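Local atomic coordinates of phosphatase YwpJ (Bacillus subtilis, PDB entry 1NRW), a protein that removes phosphate groups from phosphorylated five- and six-carbon sugars and nucleoside monophosphates in vitro, as a magnesium-dependent haloacid dehalogenase-like hydrolase. Residues A[87-92]-A[196-201]; A[96-99]-A[103-106]. All blocks are in the same frame, centred on the assembly; numbering follows the deposited sequence.

Contact 1: residues A[87-92]-A[196-201]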
loop_
_atom_site.group_PDB
_atom_site.type_symbol
_atom_site.label_atom_id
_atom_site.label_comp_id
_atom_site.label_asym_id
_atom_site.label_seq_id
_atom_site.Cartn_x
_atom_site.Cartn_y
_atom_site.Cartn_z
ATOM N N LYS A 87 -15.085 7.030 -13.489
ATOM C CA LYS A 87 -16.303 6.723 -12.742
ATOM C C LYS A 87 -17.164 5.591 -13.291
ATOM O O LYS A 87 -17.730 4.820 -12.521
ATOM C CB LYS A 87 -17.150 7.986 -12.567
ATOM C CG LYS A 87 -16.606 8.918 -11.497
ATOM C CD LYS A 87 -17.598 10.007 -11.139
ATOM C CE LYS A 87 -17.101 10.827 -9.958
ATOM N NZ LYS A 87 -15.779 11.455 -10.231
ATOM N N LYS A 88 -17.271 5.480 -14.608
ATOM C CA LYS A 88 -18.071 4.404 -15.176
ATOM C C LYS A 88 -17.394 3.061 -14.946
ATOM O O LYS A 88 -18.061 2.053 -14.713
ATOM C CB LYS A 88 -18.312 4.642 -16.667
ATOM C CG LYS A 88 -19.349 5.718 -16.923
ATOM C CD LYS A 88 -19.655 5.882 -18.401
ATOM C CE LYS A 88 -20.860 6.787 -18.594
ATOM N NZ LYS A 88 -20.681 8.091 -17.892
ATOM N N ARG A 89 -16.067 3.048 -15.004
ATOM C CA ARG A 89 -15.317 1.823 -14.769
ATOM C C ARG A 89 -15.414 1.469 -13.282
ATOM O O ARG A 89 -15.521 0.300 -12.921
ATOM C CB ARG A 89 -13.852 2.005 -15.182
ATOM C CG ARG A 89 -12.930 0.876 -14.745
ATOM C CD ARG A 89 -13.393 -0.476 -15.264
ATOM N NE ARG A 89 -12.564 -0.960 -16.362
ATOM C CZ ARG A 89 -12.689 -2.161 -16.918
ATOM N NH1 ARG A 89 -13.616 -3.002 -16.481
ATOM N NH2 ARG A 89 -11.875 -2.526 -17.900
ATOM N N ALA A 90 -15.385 2.485 -12.423
ATOM C CA ALA A 90 -15.485 2.258 -10.983
ATOM C C ALA A 90 -16.861 1.674 -10.670
ATOM O O ALA A 90 -16.991 0.750 -9.862
ATOM C CB ALA A 90 -15.280 3.567 -10.222
ATOM N N TYR A 91 -17.888 2.214 -11.319
ATOM C CA TYR A 91 -19.248 1.728 -11.108
ATOM C C TYR A 91 -19.312 0.253 -11.488
ATOM O O TYR A 91 -19.876 -0.571 -10.768
ATOM C CB TYR A 91 -20.237 2.510 -11.973
ATOM C CG TYR A 91 -21.684 2.178 -11.683
ATOM C CD1 TYR A 91 -22.398 2.878 -10.708
ATOM C CD2 TYR A 91 -22.333 1.150 -12.366
ATOM C CE1 TYR A 91 -23.730 2.564 -10.422
ATOM C CE2 TYR A 91 -23.664 0.826 -12.088
ATOM C CZ TYR A 91 -24.353 1.537 -11.116
ATOM O OH TYR A 91 -25.663 1.217 -10.838
ATOM N N ASP A 92 -18.722 -0.064 -12.632
ATOM C CA ASP A 92 -18.691 -1.420 -13.155
ATOM C C ASP A 92 -18.023 -2.380 -12.171
ATOM O O ASP A 92 -18.557 -3.443 -11.860
ATOM C CB ASP A 92 -17.931 -1.427 -14.482
ATOM C CG ASP A 92 -18.340 -2.568 -15.383
ATOM O OD1 ASP A 92 -18.215 -3.739 -14.962
ATOM O OD2 ASP A 92 -18.789 -2.287 -16.517
ATOM N N GLU A 196 -6.621 -3.063 -19.866
ATOM C CA GLU A 196 -5.564 -2.097 -20.138
ATOM C C GLU A 196 -5.772 -0.720 -19.517
ATOM O O GLU A 196 -4.849 0.093 -19.488
ATOM C CB GLU A 196 -5.374 -1.966 -21.651
ATOM C CG GLU A 196 -5.253 -3.310 -22.350
ATOM C CD GLU A 196 -4.043 -3.398 -23.254
ATOM O OE1 GLU A 196 -2.914 -3.194 -22.756
ATOM O OE2 GLU A 196 -4.217 -3.676 -24.459
ATOM N N ASP A 197 -6.977 -0.457 -19.023
ATOM C CA ASP A 197 -7.273 0.830 -18.406
ATOM C C ASP A 197 -7.101 0.759 -16.889
ATOM O O ASP A 197 -7.353 1.733 -16.184
ATOM C CB ASP A 197 -8.707 1.260 -18.740
ATOM C CG ASP A 197 -9.749 0.272 -18.242
ATOM O OD1 ASP A 197 -9.577 -0.943 -18.471
ATOM O OD2 ASP A 197 -10.746 0.708 -17.627
ATOM N N LEU A 198 -6.655 -0.390 -16.394
ATOM C CA LEU A 198 -6.482 -0.580 -14.956
ATOM C C LEU A 198 -5.152 -1.203 -14.565
ATOM O O LEU A 198 -4.450 -1.783 -15.394
ATOM C CB LEU A 198 -7.598 -1.479 -14.421
ATOM C CG LEU A 198 -9.047 -1.018 -14.585
ATOM C CD1 LEU A 198 -9.993 -2.151 -14.176
ATOM C CD2 LEU A 198 -9.287 0.229 -13.745
ATOM N N THR A 199 -4.817 -1.067 -13.284
ATOM C CA THR A 199 -3.615 -1.663 -12.713
ATOM C C THR A 199 -4.157 -2.693 -11.712
ATOM O O THR A 199 -4.970 -2.355 -10.848
ATOM C CB THR A 199 -2.745 -0.629 -11.956
ATOM O OG1 THR A 199 -2.123 0.262 -12.893
ATOM C CG2 THR A 199 -1.659 -1.332 -11.151
ATOM N N LEU A 200 -3.736 -3.945 -11.855
ATOM C CA LEU A 200 -4.182 -5.014 -10.963
ATOM C C LEU A 200 -3.019 -5.559 -10.142
ATOM O O LEU A 200 -2.014 -6.009 -10.696
ATOM C CB LEU A 200 -4.807 -6.159 -11.770
ATOM C CG LEU A 200 -5.068 -7.470 -11.004
ATOM C CD1 LEU A 200 -6.126 -7.247 -9.930
ATOM C CD2 LEU A 200 -5.524 -8.553 -11.976
ATOM N N VAL A 201 -3.159 -5.511 -8.820
ATOM C CA VAL A 201 -2.132 -6.020 -7.915
ATOM C C VAL A 201 -2.786 -6.690 -6.708
ATOM O O VAL A 201 -4.008 -6.835 -6.650
ATOM C CB VAL A 201 -1.199 -4.889 -7.395
ATOM C CG1 VAL A 201 -0.490 -4.219 -8.560
ATOM C CG2 VAL A 201 -1.999 -3.872 -6.585
#
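R89 reaches from helix 87-99 to the carboxylate of D197 and meets it side-on, using NE and one terminal nitrogen. NE of R89 donates to OD2 of D197 at 2.8 Å. NH2 of R89 gives a second bond, to OD1 of D197, of the same length, so each oxygen receives its own N-H. Both bonds are nearly straight, and both oxygens accept through their syn lone pairs. The guanidinium and carboxylate planes lie only 22° apart, and this paired, almost flat bidentate salt bridge fixes how the two groups are turned against each other. R89 gets there with CG anti to the backbone N (chi1 169°) and with bends at chi2 and chi3 that swing the guanidinium edge round to the acid. L198 comes from another direction: its CD1 sits over one guanidinium face, off-centre on the NE side, 3.6 Å from NE of R89, while CD2 of L198 lies 3.8 Å from CG of R89. The arginine is thus held by charge at its edge and by a methyl on its face, with Y192 of helix 182-192 also touching both R89 and L198. With an alanine here, the D197 carboxylate would probably lose its cationic mate, and CD1 of L198 the flat group it covers. The contact joins a helix to the start of 198-201, an outermost strand of the six-stranded sheet, as part of the alpha/beta layering of the cap domain in Cof-type HAD phosphatases.

Contact 2: residues A[96-99]-A[103-106]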
loop_
_atom_site.group_PDB
_atom_site.type_symbol
_atom_site.label_atom_id
_atom_site.label_comp_id
_atom_site.label_asym_id
_atom_site.label_seq_id
_atom_site.Cartn_x
_atom_site.Cartn_y
_atom_site.Cartn_z
ATOM N N TRP A 96 -19.934 -5.265 -9.720
ATOM C CA TRP A 96 -19.539 -6.666 -9.833
ATOM C C TRP A 96 -19.084 -7.238 -8.487
ATOM O O TRP A 96 -19.531 -8.314 -8.080
ATOM C CB TRP A 96 -18.414 -6.827 -10.863
ATOM C CG TRP A 96 -18.064 -8.268 -11.123
ATOM C CD1 TRP A 96 -18.790 -9.168 -11.850
ATOM C CD2 TRP A 96 -16.938 -8.988 -10.602
ATOM N NE1 TRP A 96 -18.187 -10.405 -11.812
ATOM C CE2 TRP A 96 -17.049 -10.323 -11.054
ATOM C CE3 TRP A 96 -15.845 -8.635 -9.797
ATOM C CZ2 TRP A 96 -16.111 -11.308 -10.724
ATOM C CZ3 TRP A 96 -14.909 -9.619 -9.470
ATOM C CH2 TRP A 96 -15.052 -10.937 -9.934
ATOM N N LEU A 97 -18.197 -6.525 -7.795
ATOM C CA LEU A 97 -17.703 -6.995 -6.504
ATOM C C LEU A 97 -18.833 -7.206 -5.503
ATOM O O LEU A 97 -18.868 -8.211 -4.794
ATOM C CB LEU A 97 -16.692 -6.001 -5.917
ATOM C CG LEU A 97 -15.352 -5.895 -6.648
ATOM C CD1 LEU A 97 -14.523 -4.760 -6.057
ATOM C CD2 LEU A 97 -14.612 -7.219 -6.538
ATOM N N GLU A 98 -19.757 -6.256 -5.444
ATOM C CA GLU A 98 -20.863 -6.356 -4.504
ATOM C C GLU A 98 -21.836 -7.470 -4.880
ATOM O O GLU A 98 -22.267 -8.234 -4.023
ATOM C CB GLU A 98 -21.593 -5.012 -4.416
ATOM C CG GLU A 98 -22.684 -4.959 -3.362
ATOM C CD GLU A 98 -23.207 -3.552 -3.148
ATOM O OE1 GLU A 98 -22.474 -2.724 -2.565
ATOM O OE2 GLU A 98 -24.348 -3.275 -3.573
ATOM N N SER A 99 -22.167 -7.573 -6.162
ATOM C CA SER A 99 -23.099 -8.606 -6.610
ATOM C C SER A 99 -22.512 -10.006 -6.456
ATOM O O SER A 99 -23.253 -10.977 -6.281
ATOM C CB SER A 99 -23.495 -8.377 -8.073
ATOM O OG SER A 99 -22.416 -8.626 -8.958
ATOM N N TYR A 103 -15.816 -8.895 -0.307
ATOM C CA TYR A 103 -15.767 -7.813 0.669
ATOM C C TYR A 103 -14.996 -6.768 -0.134
ATOM O O TYR A 103 -14.161 -7.131 -0.967
ATOM C CB TYR A 103 -14.912 -8.157 1.895
ATOM C CG TYR A 103 -15.453 -9.199 2.841
ATOM C CD1 TYR A 103 -16.747 -9.700 2.711
ATOM C CD2 TYR A 103 -14.653 -9.696 3.873
ATOM C CE1 TYR A 103 -17.227 -10.679 3.583
ATOM C CE2 TYR A 103 -15.122 -10.668 4.748
ATOM C CZ TYR A 103 -16.407 -11.159 4.595
ATOM O OH TYR A 103 -16.858 -12.149 5.440
ATOM N N TYR A 104 -15.257 -5.488 0.090
ATOM C CA TYR A 104 -14.510 -4.480 -0.648
ATOM C C TYR A 104 -14.364 -3.172 0.109
ATOM O O TYR A 104 -15.151 -2.859 1.004
ATOM C CB TYR A 104 -15.138 -4.255 -2.038
ATOM C CG TYR A 104 -16.496 -3.589 -2.047
ATOM C CD1 TYR A 104 -16.611 -2.197 -1.995
ATOM C CD2 TYR A 104 -17.666 -4.345 -2.110
ATOM C CE1 TYR A 104 -17.856 -1.575 -2.007
ATOM C CE2 TYR A 104 -18.920 -3.735 -2.122
ATOM C CZ TYR A 104 -19.005 -2.351 -2.070
ATOM O OH TYR A 104 -20.236 -1.738 -2.076
ATOM N N GLU A 105 -13.321 -2.425 -0.235
ATOM C CA GLU A 105 -13.049 -1.144 0.397
ATOM C C GLU A 105 -12.739 -0.175 -0.733
ATOM O O GLU A 105 -11.982 -0.506 -1.647
ATOM C CB GLU A 105 -11.850 -1.258 1.343
ATOM C CG GLU A 105 -12.060 -2.272 2.468
ATOM C CD GLU A 105 -10.872 -2.365 3.409
ATOM O OE1 GLU A 105 -9.932 -1.549 3.279
ATOM O OE2 GLU A 105 -10.883 -3.254 4.288
ATOM N N VAL A 106 -13.335 1.011 -0.673
ATOM C CA VAL A 106 -13.131 2.019 -1.709
ATOM C C VAL A 106 -12.347 3.201 -1.155
ATOM O O VAL A 106 -12.847 3.973 -0.333
ATOM C CB VAL A 106 -14.486 2.523 -2.266
ATOM C CG1 VAL A 106 -14.252 3.422 -3.478
ATOM C CG2 VAL A 106 -15.369 1.333 -2.655
#
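Two kinds of interaction bring E98 and L97, neighbours near the end of helix 87-99, against Y104 on strand 103-108. The polar one is a very short hydrogen bond, 2.5 Å from the donor OH of Y104 to OE1 of E98. OE1 lies at the edge of the tyrosine ring and in its plane, and the carboxylate is turned 26° from that plane. In E98, chi1 of -174° turns CG away from the backbone N, and the chain then runs out extended to the hydroxyl. Along the way its CB passes 3.7 Å from CE2 of Y104, so the aliphatic part of the glutamate runs beside the ring before the acid meets the hydroxyl.

The apolar part belongs to L97, which points toward the strand and brings CD1 to 4.1 Å from CB of Y104. I175 of the neighbouring strand 172-178 also touches this leucine, while L94, earlier on the helix, and F160 pack on the tyrosine.

The carboxylate has further partners: OE1 also accepts from the backbone N of F160, and OE2 is hydrogen-bonded to S159. With the phenol and the amide N-H both on OE1, these donors would probably favour the charged form of the glutamate. In chemical terms, the hydroxyl of a buried tyrosine is satisfied by an acid whose two oxygens are themselves gripped, which ties helix, strand and the 159-160 loop together at one point.

Overall arrangement
From the N terminus, the chain passes through strands of the eight-stranded sheet that carries the metal site before entering helix 87-99, which both contacts share. The end of this helix leads through a three-residue turn into strand 103-108, and contact 2 closes that short helix-to-strand connection. The chain then runs through most of the cap, including strand 172-178 and helix 182-192, before contact 1 brings residues 196-201 back to the start of the same helix, closing a loop of about a hundred residues. Contact 2 is nested inside it. Their centres lie 13 Å apart, and together they fasten the helix to an inner strand and an outermost strand of one six-stranded sheet.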